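Local coordinates for protein MHP1 (PDB 2JLN) that takes up 5-aryl-substituted hydantoins, such as 5-indolyl methyl hydantoin and 5-benzyl hydantoin, across the membrane in a sodium-dependent manner, at residues A[89-94]-A[326-331]; A[209-214]-A[425-430]; A[224-229]-A[319-324]; A[374-379]-A[435-440]. One frame throughout, in Å; residues are numbered along the deposited sequence.

Contact 1: A[89-94]-A[326-331]; sequences NFTVAA and LCSTFP
The hydroxymethyl group of Ser328 overlaps the side chains of Asn89, just before the short helix 90-93, and of Thr91 and Val92 in its first turn. Its OG lies anti to its own backbone N (chi1 154°), a torsion that carries it out from the last turn of helix 314-329. Ser328 OG lies 3.7 Å from Val92 CG2, with the CG2 methyl of Thr91 a little further off. The amide nitrogen of Asn89 comes in on the same hydroxymethyl group, with Asn89 ND2 3.5 Å from Ser328 CB. A transporter of the APC clan is here joined at a helix end: helix 314-329 finishes at Thr329, and the short helix 90-93 belongs to the connection between the transmembrane helices 58-79 and 104-137. The two branches of Thr91 go to different places: Thr91 CG2 stands 4.2 Å from Thr329 OG1, while the hydroxyl bonds to that of Thr325, one turn earlier on the longer helix. Thr329 OG1 is itself hydrogen-bonded to the Thr325 carbonyl. Beside the contact, Arg95 sends a weak hydrogen bond to the Ser328 carbonyl, and Leu104 of helix 104-137 packs on Thr329.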
loop_
_atom_site.group_PDB
_atom_site.type_symbol
_atom_site.label_atom_id
_atom_site.label_comp_id
_atom_site.label_asym_id
_atom_site.label_seq_id
_atom_site.Cartn_x
_atom_site.Cartn_y
_atom_site.Cartn_z
ATOM N N ASN A 89 11.172 9.234 -4.688
ATOM C CA ASN A 89 9.991 9.293 -3.778
ATOM C C ASN A 89 8.658 9.373 -4.436
ATOM O O ASN A 89 8.561 9.862 -5.561
ATOM C CB ASN A 89 9.978 10.655 -3.070
ATOM C CG ASN A 89 10.370 10.580 -1.661
ATOM O OD1 ASN A 89 10.522 9.497 -1.121
ATOM N ND2 ASN A 89 10.556 11.732 -1.038
ATOM N N PHE A 90 7.619 9.044 -3.671
ATOM C CA PHE A 90 6.247 9.459 -3.990
ATOM C C PHE A 90 6.068 10.988 -3.823
ATOM O O PHE A 90 5.681 11.702 -4.760
ATOM C CB PHE A 90 5.248 8.714 -3.099
ATOM C CG PHE A 90 3.836 9.219 -3.216
ATOM C CD1 PHE A 90 3.282 10.023 -2.224
ATOM C CD2 PHE A 90 3.063 8.903 -4.317
ATOM C CE1 PHE A 90 2.000 10.496 -2.324
ATOM C CE2 PHE A 90 1.774 9.370 -4.422
ATOM C CZ PHE A 90 1.249 10.165 -3.416
ATOM N N THR A 91 6.378 11.492 -2.630
ATOM C CA THR A 91 6.160 12.897 -2.328
ATOM C C THR A 91 6.876 13.816 -3.311
ATOM O O THR A 91 6.311 14.823 -3.752
ATOM C CB THR A 91 6.608 13.231 -0.909
ATOM O OG1 THR A 91 5.966 12.344 0.017
ATOM C CG2 THR A 91 6.225 14.645 -0.562
ATOM N N VAL A 92 8.121 13.470 -3.646
ATOM C CA VAL A 92 8.904 14.204 -4.659
ATOM C C VAL A 92 8.335 14.133 -6.092
ATOM O O VAL A 92 8.278 15.153 -6.791
ATOM C CB VAL A 92 10.374 13.738 -4.684
ATOM C CG1 VAL A 92 11.020 14.073 -6.027
ATOM C CG2 VAL A 92 11.134 14.372 -3.552
ATOM N N ALA A 93 7.927 12.932 -6.518
ATOM C CA ALA A 93 7.378 12.716 -7.866
ATOM C C ALA A 93 6.070 13.477 -8.139
ATOM O O ALA A 93 5.768 13.786 -9.294
ATOM C CB ALA A 93 7.209 11.236 -8.151
ATOM N N ALA A 94 5.297 13.782 -7.091
ATOM C CA ALA A 94 4.032 14.500 -7.270
ATOM C C ALA A 94 4.261 15.956 -7.691
ATOM O O ALA A 94 3.383 16.598 -8.270
ATOM C CB ALA A 94 3.186 14.421 -6.035
ATOM N N LEU A 326 7.715 13.871 5.330
ATOM C CA LEU A 326 8.328 14.812 6.271
ATOM C C LEU A 326 9.762 15.196 5.899
ATOM O O LEU A 326 10.088 16.387 5.743
ATOM C CB LEU A 326 8.278 14.281 7.719
ATOM C CG LEU A 326 6.885 14.253 8.389
ATOM C CD1 LEU A 326 6.960 13.755 9.841
ATOM C CD2 LEU A 326 6.201 15.616 8.314
ATOM N N CYS A 327 10.629 14.205 5.754
ATOM C CA CYS A 327 12.045 14.517 5.571
ATOM C C CYS A 327 12.264 15.149 4.191
ATOM O O CYS A 327 13.372 15.560 3.823
ATOM C CB CYS A 327 12.915 13.272 5.770
ATOM S SG CYS A 327 12.896 12.115 4.391
ATOM N N SER A 328 11.184 15.265 3.439
ATOM C CA SER A 328 11.296 15.624 2.049
ATOM C C SER A 328 10.568 16.928 1.726
ATOM O O SER A 328 10.828 17.540 0.694
ATOM C CB SER A 328 10.795 14.456 1.215
ATOM O OG SER A 328 10.328 14.901 -0.013
ATOM N N THR A 329 9.672 17.354 2.617
ATOM C CA THR A 329 9.012 18.674 2.545
ATOM C C THR A 329 9.733 19.714 3.434
ATOM O O THR A 329 9.830 20.894 3.080
ATOM C CB THR A 329 7.536 18.625 3.040
ATOM O OG1 THR A 329 6.723 17.848 2.147
ATOM C CG2 THR A 329 6.976 20.041 3.164
ATOM N N PHE A 330 10.205 19.271 4.604
ATOM C CA PHE A 330 11.037 20.106 5.479
ATOM C C PHE A 330 12.473 19.556 5.556
ATOM O O PHE A 330 12.906 19.018 6.603
ATOM C CB PHE A 330 10.397 20.223 6.861
ATOM C CG PHE A 330 8.960 20.541 6.792
ATOM C CD1 PHE A 330 8.016 19.583 7.108
ATOM C CD2 PHE A 330 8.550 21.775 6.328
ATOM C CE1 PHE A 330 6.668 19.865 6.996
ATOM C CE2 PHE A 330 7.214 22.073 6.219
ATOM C CZ PHE A 330 6.257 21.114 6.553
ATOM N N PRO A 331 13.214 19.691 4.437
ATOM C CA PRO A 331 14.408 18.867 4.315
ATOM C C PRO A 331 15.546 19.283 5.266
ATOM O O PRO A 331 16.370 18.431 5.573
ATOM C CB PRO A 331 14.767 19.014 2.830
ATOM C CG PRO A 331 14.158 20.298 2.443
ATOM C CD PRO A 331 12.882 20.343 3.163
#

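Contact 2: A[209-214]-A[425-430]; sequences FSTAIM and TPDLMF
Thr211 and Asp427 meet through a weak hydrogen bond, in which Thr211 OG1 donates to Asp427 OD1 over 3.3 Å. The two side chains cross obliquely, and the threonine methyl comes alongside the carboxylate as well, with Thr211 CG2 4.0 Å from Asp427 OD1. One turn further along, Met214 carries the rest of the contact: Met214 CG lies 3.5 Å from Asp427 O. The apolar touch is that of Met214 CE on Leu428 CD2 at 4.0 Å, the two chains meeting at about a right angle. Met214 starts out with CG anti to the backbone N (chi1 -171°), then bends at its next two torsions and carries the terminal methyl back to the leucine. Ser210 adds a looser touch, its OG 4.3 Å from Leu428 CD2. A valine in place of Thr211 would probably keep the packing against Asp427 but leave the carboxylate without its hydroxyl donor, freer to turn on the protein surface. Asp427 and Leu428 are themselves set by a turn, since Leu428 N bonds to Thr425 O at 2.9 Å, and the Thr425 hydroxyl is tied to that of Thr432 in the helix that follows. The ends of the sixth and twelfth transmembrane helices thus meet at the surface, the first turns of helix 209-217 against the lead-in of helix 429-448. Helix 58-79 lies against both partners, touching Ile213 through Ala67 and Ile71 and Phe430 through Leu75, while helix 356-368 packs on Met429 and Phe430.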
loop_
_atom_site.group_PDB
_atom_site.type_symbol
_atom_site.label_atom_id
_atom_site.label_comp_id
_atom_site.label_asym_id
_atom_site.label_seq_id
_atom_site.Cartn_x
_atom_site.Cartn_y
_atom_site.Cartn_z
ATOM N N PHE A 209 -21.307 -8.631 -9.030
ATOM C CA PHE A 209 -19.967 -9.199 -8.924
ATOM C C PHE A 209 -18.837 -8.189 -9.176
ATOM O O PHE A 209 -17.714 -8.391 -8.704
ATOM C CB PHE A 209 -19.809 -10.372 -9.871
ATOM C CG PHE A 209 -18.527 -11.105 -9.704
ATOM C CD1 PHE A 209 -18.367 -12.008 -8.668
ATOM C CD2 PHE A 209 -17.485 -10.899 -10.586
ATOM C CE1 PHE A 209 -17.189 -12.699 -8.513
ATOM C CE2 PHE A 209 -16.313 -11.573 -10.455
ATOM C CZ PHE A 209 -16.150 -12.482 -9.414
ATOM N N SER A 210 -19.131 -7.133 -9.936
ATOM C CA SER A 210 -18.160 -6.074 -10.219
ATOM C C SER A 210 -17.840 -5.284 -8.946
ATOM O O SER A 210 -16.704 -4.850 -8.722
ATOM C CB SER A 210 -18.729 -5.113 -11.269
ATOM O OG SER A 210 -19.578 -4.132 -10.668
ATOM N N THR A 211 -18.858 -5.081 -8.123
ATOM C CA THR A 211 -18.713 -4.281 -6.929
ATOM C C THR A 211 -18.026 -5.100 -5.879
ATOM O O THR A 211 -17.553 -4.562 -4.879
ATOM C CB THR A 211 -20.076 -3.859 -6.383
ATOM O OG1 THR A 211 -20.617 -2.828 -7.222
ATOM C CG2 THR A 211 -19.968 -3.375 -4.923
ATOM N N ALA A 212 -17.984 -6.413 -6.093
ATOM C CA ALA A 212 -17.270 -7.302 -5.179
ATOM C C ALA A 212 -15.770 -7.143 -5.402
ATOM O O ALA A 212 -15.011 -6.900 -4.455
ATOM C CB ALA A 212 -17.690 -8.734 -5.403
ATOM N N ILE A 213 -15.366 -7.271 -6.668
ATOM C CA ILE A 213 -13.983 -7.116 -7.073
ATOM C C ILE A 213 -13.462 -5.778 -6.574
ATOM O O ILE A 213 -12.357 -5.690 -6.032
ATOM C CB ILE A 213 -13.820 -7.172 -8.591
ATOM C CG1 ILE A 213 -14.408 -8.460 -9.156
ATOM C CG2 ILE A 213 -12.344 -7.081 -8.969
ATOM C CD1 ILE A 213 -13.973 -8.761 -10.597
ATOM N N MET A 214 -14.270 -4.741 -6.746
ATOM C CA MET A 214 -13.911 -3.409 -6.284
ATOM C C MET A 214 -13.723 -3.318 -4.778
ATOM O O MET A 214 -13.156 -2.357 -4.300
ATOM C CB MET A 214 -14.978 -2.400 -6.718
ATOM C CG MET A 214 -14.616 -0.943 -6.484
ATOM S SD MET A 214 -13.126 -0.503 -7.402
ATOM C CE MET A 214 -13.296 -1.534 -8.876
ATOM N N THR A 425 -21.005 7.434 -10.300
ATOM C CA THR A 425 -20.897 5.967 -10.317
ATOM C C THR A 425 -20.372 5.315 -9.012
ATOM O O THR A 425 -19.339 4.650 -9.030
ATOM C CB THR A 425 -20.043 5.491 -11.535
ATOM O OG1 THR A 425 -18.680 5.896 -11.359
ATOM C CG2 THR A 425 -20.562 6.098 -12.826
ATOM N N PRO A 426 -21.099 5.489 -7.892
ATOM C CA PRO A 426 -20.754 5.103 -6.513
ATOM C C PRO A 426 -20.125 3.723 -6.227
ATOM O O PRO A 426 -19.259 3.658 -5.356
ATOM C CB PRO A 426 -22.088 5.246 -5.788
ATOM C CG PRO A 426 -22.683 6.414 -6.437
ATOM C CD PRO A 426 -22.338 6.280 -7.908
ATOM N N ASP A 427 -20.517 2.648 -6.897
ATOM C CA ASP A 427 -19.872 1.370 -6.580
ATOM C C ASP A 427 -18.525 1.166 -7.287
ATOM O O ASP A 427 -17.857 0.158 -7.072
ATOM C CB ASP A 427 -20.814 0.193 -6.837
ATOM C CG ASP A 427 -21.980 0.150 -5.846
ATOM O OD1 ASP A 427 -22.815 -0.799 -5.908
ATOM O OD2 ASP A 427 -22.052 1.075 -4.998
ATOM N N LEU A 428 -18.136 2.129 -8.123
ATOM C CA LEU A 428 -16.857 2.100 -8.833
ATOM C C LEU A 428 -16.084 3.423 -8.738
ATOM O O LEU A 428 -15.173 3.649 -9.526
ATOM C CB LEU A 428 -17.079 1.764 -10.305
ATOM C CG LEU A 428 -17.758 0.441 -10.663
ATOM C CD1 LEU A 428 -18.235 0.471 -12.109
ATOM C CD2 LEU A 428 -16.854 -0.754 -10.425
ATOM N N MET A 429 -16.444 4.278 -7.776
ATOM C CA MET A 429 -15.856 5.616 -7.578
ATOM C C MET A 429 -14.361 5.789 -7.934
ATOM O O MET A 429 -14.009 6.630 -8.774
ATOM C CB MET A 429 -16.079 6.073 -6.139
ATOM C CG MET A 429 -16.212 7.566 -5.996
ATOM S SD MET A 429 -16.414 8.169 -4.296
ATOM C CE MET A 429 -14.760 8.781 -3.961
ATOM N N PHE A 430 -13.491 5.013 -7.286
ATOM C CA PHE A 430 -12.040 5.042 -7.551
ATOM C C PHE A 430 -11.656 4.917 -9.030
ATOM O O PHE A 430 -10.902 5.731 -9.547
ATOM C CB PHE A 430 -11.351 3.931 -6.762
ATOM C CG PHE A 430 -9.897 3.749 -7.101
ATOM C CD1 PHE A 430 -8.943 4.660 -6.654
ATOM C CD2 PHE A 430 -9.471 2.646 -7.833
ATOM C CE1 PHE A 430 -7.595 4.489 -6.946
ATOM C CE2 PHE A 430 -8.107 2.469 -8.124
ATOM C CZ PHE A 430 -7.176 3.395 -7.687
#

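Contact 3: A[224-229]-A[319-324]; sequences VVSIHD and LLSPAY
Asp229 lies against Ser321 and Tyr324 of helix 314-329, turning OD2 to the serine and the side of its CB and CG to the ring. Ser321 OG donates a 2.9 Å hydrogen bond to Asp229 OD2, meeting this oxygen on its anti side and 20° out of the carboxylate plane. The serine has OG beside its backbone N (chi1 -58°), a torsion that places the hydroxyl against the acid. Tyr324 approaches differently: it and Asp229 slide past each other in opposite directions, the carboxylate and ring planes 54° apart, with Tyr324 CD1 4.0 Å from Asp229 CG. Leu320 borders the backbone of the acid, its CD1 4.0 Å from Asp229 O. Ser226 OG lies 3.8 Å from Ser321 OG, but its bonds go to the Ala222 carbonyl and to Lys110. Residues 225-227 form the non-helical link between helices 221-224 and 228-231, and the helix opposite is kinked around Ser321 and Pro322. The contact therefore joins the broken sixth and kinked eighth transmembrane helices; a break in the sixth is familiar from this APC-type, LeuT-like fold. Asn318, which probably binds substrate, precedes the kink, its side chain about 8 Å from that of Ser321. Asp229 OD1 accepts a hydrogen bond from the backbone N of Phe90. Each oxygen of this buried carboxylate therefore has a donor, and with Lys110 packed against Ser321 the surroundings would be expected to suit a negative charge.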
loop_
_atom_site.group_PDB
_atom_site.type_symbol
_atom_site.label_atom_id
_atom_site.label_comp_id
_atom_site.label_asym_id
_atom_site.label_seq_id
_atom_site.Cartn_x
_atom_site.Cartn_y
_atom_site.Cartn_z
ATOM N N VAL A 224 -0.877 1.061 -3.808
ATOM C CA VAL A 224 -0.669 1.162 -5.248
ATOM C C VAL A 224 -0.424 2.585 -5.723
ATOM O O VAL A 224 0.364 2.825 -6.631
ATOM C CB VAL A 224 -1.862 0.587 -6.029
ATOM C CG1 VAL A 224 -2.011 1.287 -7.387
ATOM C CG2 VAL A 224 -1.690 -0.921 -6.196
ATOM N N VAL A 225 -1.101 3.533 -5.110
ATOM C CA VAL A 225 -0.917 4.926 -5.473
ATOM C C VAL A 225 0.424 5.516 -4.975
ATOM O O VAL A 225 0.837 6.605 -5.392
ATOM C CB VAL A 225 -2.151 5.736 -5.047
ATOM C CG1 VAL A 225 -1.792 7.109 -4.537
ATOM C CG2 VAL A 225 -3.116 5.797 -6.204
ATOM N N SER A 226 1.138 4.783 -4.126
ATOM C CA SER A 226 2.444 5.264 -3.676
ATOM C C SER A 226 3.533 4.187 -3.469
ATOM O O SER A 226 4.385 4.340 -2.576
ATOM C CB SER A 226 2.293 6.117 -2.406
ATOM O OG SER A 226 1.924 5.321 -1.288
ATOM N N ILE A 227 3.542 3.127 -4.284
ATOM C CA ILE A 227 4.640 2.168 -4.188
ATOM C C ILE A 227 6.010 2.828 -4.298
ATOM O O ILE A 227 6.938 2.343 -3.685
ATOM C CB ILE A 227 4.598 0.975 -5.187
ATOM C CG1 ILE A 227 3.649 1.253 -6.324
ATOM C CG2 ILE A 227 4.256 -0.341 -4.469
ATOM C CD1 ILE A 227 4.067 2.388 -7.128
ATOM N N HIS A 228 6.158 3.909 -5.058
ATOM C CA HIS A 228 7.461 4.562 -5.144
ATOM C C HIS A 228 8.332 4.283 -3.915
ATOM O O HIS A 228 9.517 3.948 -4.028
ATOM C CB HIS A 228 7.331 6.071 -5.222
ATOM C CG HIS A 228 6.517 6.563 -6.364
ATOM N ND1 HIS A 228 5.160 6.359 -6.452
ATOM C CD2 HIS A 228 6.860 7.307 -7.440
ATOM C CE1 HIS A 228 4.700 6.947 -7.541
ATOM N NE2 HIS A 228 5.711 7.528 -8.159
ATOM N N ASP A 229 7.750 4.441 -2.734
ATOM C CA ASP A 229 8.560 4.407 -1.530
ATOM C C ASP A 229 9.214 3.025 -1.250
ATOM O O ASP A 229 10.143 2.912 -0.472
ATOM C CB ASP A 229 7.774 5.016 -0.355
ATOM C CG ASP A 229 7.307 6.479 -0.652
ATOM O OD1 ASP A 229 7.835 7.075 -1.626
ATOM O OD2 ASP A 229 6.424 7.050 0.064
ATOM N N LEU A 319 3.936 3.284 7.396
ATOM C CA LEU A 319 4.870 4.188 8.091
ATOM C C LEU A 319 5.951 4.787 7.198
ATOM O O LEU A 319 6.300 5.944 7.366
ATOM C CB LEU A 319 5.526 3.492 9.280
ATOM C CG LEU A 319 6.179 4.444 10.265
ATOM C CD1 LEU A 319 5.119 5.311 10.925
ATOM C CD2 LEU A 319 6.885 3.615 11.284
ATOM N N LEU A 320 6.477 3.988 6.271
ATOM C CA LEU A 320 7.410 4.456 5.246
ATOM C C LEU A 320 6.973 5.752 4.582
ATOM O O LEU A 320 7.772 6.676 4.474
ATOM C CB LEU A 320 7.584 3.419 4.136
ATOM C CG LEU A 320 8.647 2.350 4.299
ATOM C CD1 LEU A 320 8.763 1.556 3.017
ATOM C CD2 LEU A 320 9.968 3.020 4.655
ATOM N N SER A 321 5.726 5.830 4.121
ATOM C CA SER A 321 5.342 6.977 3.308
ATOM C C SER A 321 5.103 8.286 4.040
ATOM O O SER A 321 5.288 9.343 3.457
ATOM C CB SER A 321 4.167 6.656 2.402
ATOM O OG SER A 321 4.501 5.564 1.560
ATOM N N PRO A 322 4.661 8.250 5.297
ATOM C CA PRO A 322 4.692 9.604 5.860
ATOM C C PRO A 322 6.123 10.054 6.247
ATOM O O PRO A 322 6.448 11.253 6.156
ATOM C CB PRO A 322 3.758 9.496 7.082
ATOM C CG PRO A 322 3.643 8.041 7.343
ATOM C CD PRO A 322 3.668 7.418 5.983
ATOM N N ALA A 323 6.964 9.108 6.664
ATOM C CA ALA A 323 8.372 9.407 6.893
ATOM C C ALA A 323 8.981 10.191 5.710
ATOM O O ALA A 323 9.445 11.303 5.897
ATOM C CB ALA A 323 9.171 8.139 7.199
ATOM N N TYR A 324 8.970 9.644 4.501
ATOM C CA TYR A 324 9.548 10.364 3.368
ATOM C C TYR A 324 8.866 11.698 3.029
ATOM O O TYR A 324 9.510 12.573 2.413
ATOM C CB TYR A 324 9.562 9.520 2.106
ATOM C CG TYR A 324 10.596 8.446 2.079
ATOM C CD1 TYR A 324 10.217 7.123 2.021
ATOM C CD2 TYR A 324 11.948 8.741 2.079
ATOM C CE1 TYR A 324 11.147 6.113 1.985
ATOM C CE2 TYR A 324 12.896 7.735 2.029
ATOM C CZ TYR A 324 12.478 6.417 1.988
ATOM O OH TYR A 324 13.352 5.362 1.944
#

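Contact 4: A[374-379]-A[435-440]; sequences AGIMIS and IAALLL
Gly375 and Leu438 bring two helix backbones together, their CA atoms 4.4 Å apart. The short segments run roughly parallel, with axes 7.1 Å apart at closest approach and a crossing angle of -37°. Gly375 lies where a CB would crowd Leu438 N and Ala437 CB, so its lack of a side chain permits this closeness. Gly375 O receives a CA-H...O contact from Leu438 CA at 3.4 Å. The small residues Gly375 and Ser379, four apart, with the right-handed crossing and this contact are reminiscent of a GASright pairing of membrane helices.

Apolar packing lies beside this backbone contact. Ile376 sets its CG1 on Ala437 CB at 3.7 Å. Leu438, with CG anti to the backbone N (chi1 -162°), runs across helix 371-384, its CG 3.8 Å from Gly375 O and 4.1 Å from Ser379 CB, and its CD2 comes beside the serine hydroxyl. An alanine at Leu438 would probably open a gap over Ser379 and the Gly375 carbonyl.

The one hydrogen bond across the pair is weak: Ser379 OG donates to Leu438 O at 3.3 Å. Around the pair, Val414 of helix 409-423 touches Ile376 and Leu440. With one weak bond from a buried hydroxyl to a helix carbonyl, and no charged group, the joint between these transmembrane helices depends mainly on close backbone fit and apolar contact.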
loop_
_atom_site.group_PDB
_atom_site.type_symbol
_atom_site.label_atom_id
_atom_site.label_comp_id
_atom_site.label_asym_id
_atom_site.label_seq_id
_atom_site.Cartn_x
_atom_site.Cartn_y
_atom_site.Cartn_z
ATOM N N ALA A 374 -4.017 9.027 -8.846
ATOM C CA ALA A 374 -3.304 7.994 -9.595
ATOM C C ALA A 374 -3.425 8.238 -11.090
ATOM O O ALA A 374 -2.534 7.871 -11.866
ATOM C CB ALA A 374 -3.837 6.630 -9.251
ATOM N N GLY A 375 -4.529 8.880 -11.479
ATOM C CA GLY A 375 -4.864 9.079 -12.877
ATOM C C GLY A 375 -4.062 10.200 -13.486
ATOM O O GLY A 375 -3.630 10.134 -14.618
ATOM N N ILE A 376 -3.857 11.241 -12.707
ATOM C CA ILE A 376 -3.119 12.405 -13.153
ATOM C C ILE A 376 -1.612 12.139 -13.179
ATOM O O ILE A 376 -0.883 12.746 -13.959
ATOM C CB ILE A 376 -3.439 13.606 -12.247
ATOM C CG1 ILE A 376 -4.779 14.201 -12.650
ATOM C CG2 ILE A 376 -2.354 14.662 -12.320
ATOM C CD1 ILE A 376 -5.241 15.276 -11.728
ATOM N N MET A 377 -1.144 11.237 -12.322
ATOM C CA MET A 377 0.285 10.970 -12.240
ATOM C C MET A 377 0.670 10.005 -13.345
ATOM O O MET A 377 1.741 10.151 -13.933
ATOM C CB MET A 377 0.702 10.427 -10.877
ATOM C CG MET A 377 0.711 11.470 -9.786
ATOM S SD MET A 377 1.401 10.917 -8.197
ATOM C CE MET A 377 3.136 11.205 -8.510
ATOM N N ILE A 378 -0.194 9.034 -13.650
ATOM C CA ILE A 378 0.137 8.111 -14.730
ATOM C C ILE A 378 0.177 8.899 -16.042
ATOM O O ILE A 378 1.016 8.626 -16.914
ATOM C CB ILE A 378 -0.840 6.921 -14.838
ATOM C CG1 ILE A 378 -0.592 5.927 -13.718
ATOM C CG2 ILE A 378 -0.690 6.198 -16.180
ATOM C CD1 ILE A 378 -1.767 4.994 -13.505
ATOM N N SER A 379 -0.698 9.899 -16.157
ATOM C CA SER A 379 -0.855 10.633 -17.411
ATOM C C SER A 379 0.251 11.669 -17.635
ATOM O O SER A 379 0.813 11.753 -18.726
ATOM C CB SER A 379 -2.227 11.303 -17.476
ATOM O OG SER A 379 -2.504 11.774 -18.781
ATOM N N ILE A 435 -9.852 7.165 -14.443
ATOM C CA ILE A 435 -10.105 7.280 -15.878
ATOM C C ILE A 435 -10.476 8.712 -16.317
ATOM O O ILE A 435 -10.097 9.165 -17.399
ATOM C CB ILE A 435 -11.240 6.336 -16.315
ATOM C CG1 ILE A 435 -10.803 4.880 -16.214
ATOM C CG2 ILE A 435 -11.665 6.659 -17.727
ATOM C CD1 ILE A 435 -9.903 4.423 -17.337
ATOM N N ALA A 436 -11.237 9.416 -15.485
ATOM C CA ALA A 436 -11.606 10.797 -15.778
ATOM C C ALA A 436 -10.389 11.756 -15.681
ATOM O O ALA A 436 -10.124 12.560 -16.593
ATOM C CB ALA A 436 -12.712 11.233 -14.847
ATOM N N ALA A 437 -9.662 11.666 -14.567
ATOM C CA ALA A 437 -8.491 12.498 -14.344
ATOM C C ALA A 437 -7.467 12.247 -15.426
ATOM O O ALA A 437 -6.929 13.180 -16.014
ATOM C CB ALA A 437 -7.898 12.226 -12.998
ATOM N N LEU A 438 -7.197 10.981 -15.696
ATOM C CA LEU A 438 -6.271 10.638 -16.772
ATOM C C LEU A 438 -6.615 11.406 -18.057
ATOM O O LEU A 438 -5.794 12.175 -18.552
ATOM C CB LEU A 438 -6.260 9.130 -16.999
ATOM C CG LEU A 438 -5.117 8.466 -17.742
ATOM C CD1 LEU A 438 -5.237 6.936 -17.647
ATOM C CD2 LEU A 438 -5.207 8.918 -19.156
ATOM N N LEU A 439 -7.835 11.249 -18.567
ATOM C CA LEU A 439 -8.219 11.908 -19.824
ATOM C C LEU A 439 -8.257 13.466 -19.821
ATOM O O LEU A 439 -7.797 14.084 -20.776
ATOM C CB LEU A 439 -9.509 11.303 -20.403
ATOM C CG LEU A 439 -9.379 9.833 -20.842
ATOM C CD1 LEU A 439 -10.729 9.128 -20.931
ATOM C CD2 LEU A 439 -8.603 9.673 -22.132
ATOM N N LEU A 440 -8.767 14.112 -18.774
ATOM C CA LEU A 440 -8.787 15.577 -18.772
ATOM C C LEU A 440 -7.400 16.230 -18.636
ATOM O O LEU A 440 -7.196 17.365 -19.082
ATOM C CB LEU A 440 -9.694 16.111 -17.673
ATOM C CG LEU A 440 -11.052 15.436 -17.515
ATOM C CD1 LEU A 440 -11.870 16.153 -16.411
ATOM C CD2 LEU A 440 -11.839 15.366 -18.858
#

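Overall arrangement
From the N terminus, contact 1 opens at 89-94, contact 2 at 209-214 and contact 3 at 224-229. Contact 3 closes first, at 319-324, nested within contacts 1 and 2. Contact 1 closes next, on the same helix 314-329. Contact 4 then opens at 374-379; contact 2 closes at the beginning of helix 429-448 and contact 4 further along it. Contact 2 crosses contacts 1 and 4, and contact 4 follows contacts 1 and 3 in series. Contacts 1 and 3 bring helix 314-329 against helix 90-93 and the broken sixth transmembrane helix; contacts 2 and 4 bring helix 429-448 against helices 209-217 and 371-384. Contact 2 touches no other, though its nearest atoms lie about 5 Å from contacts 3 and 4.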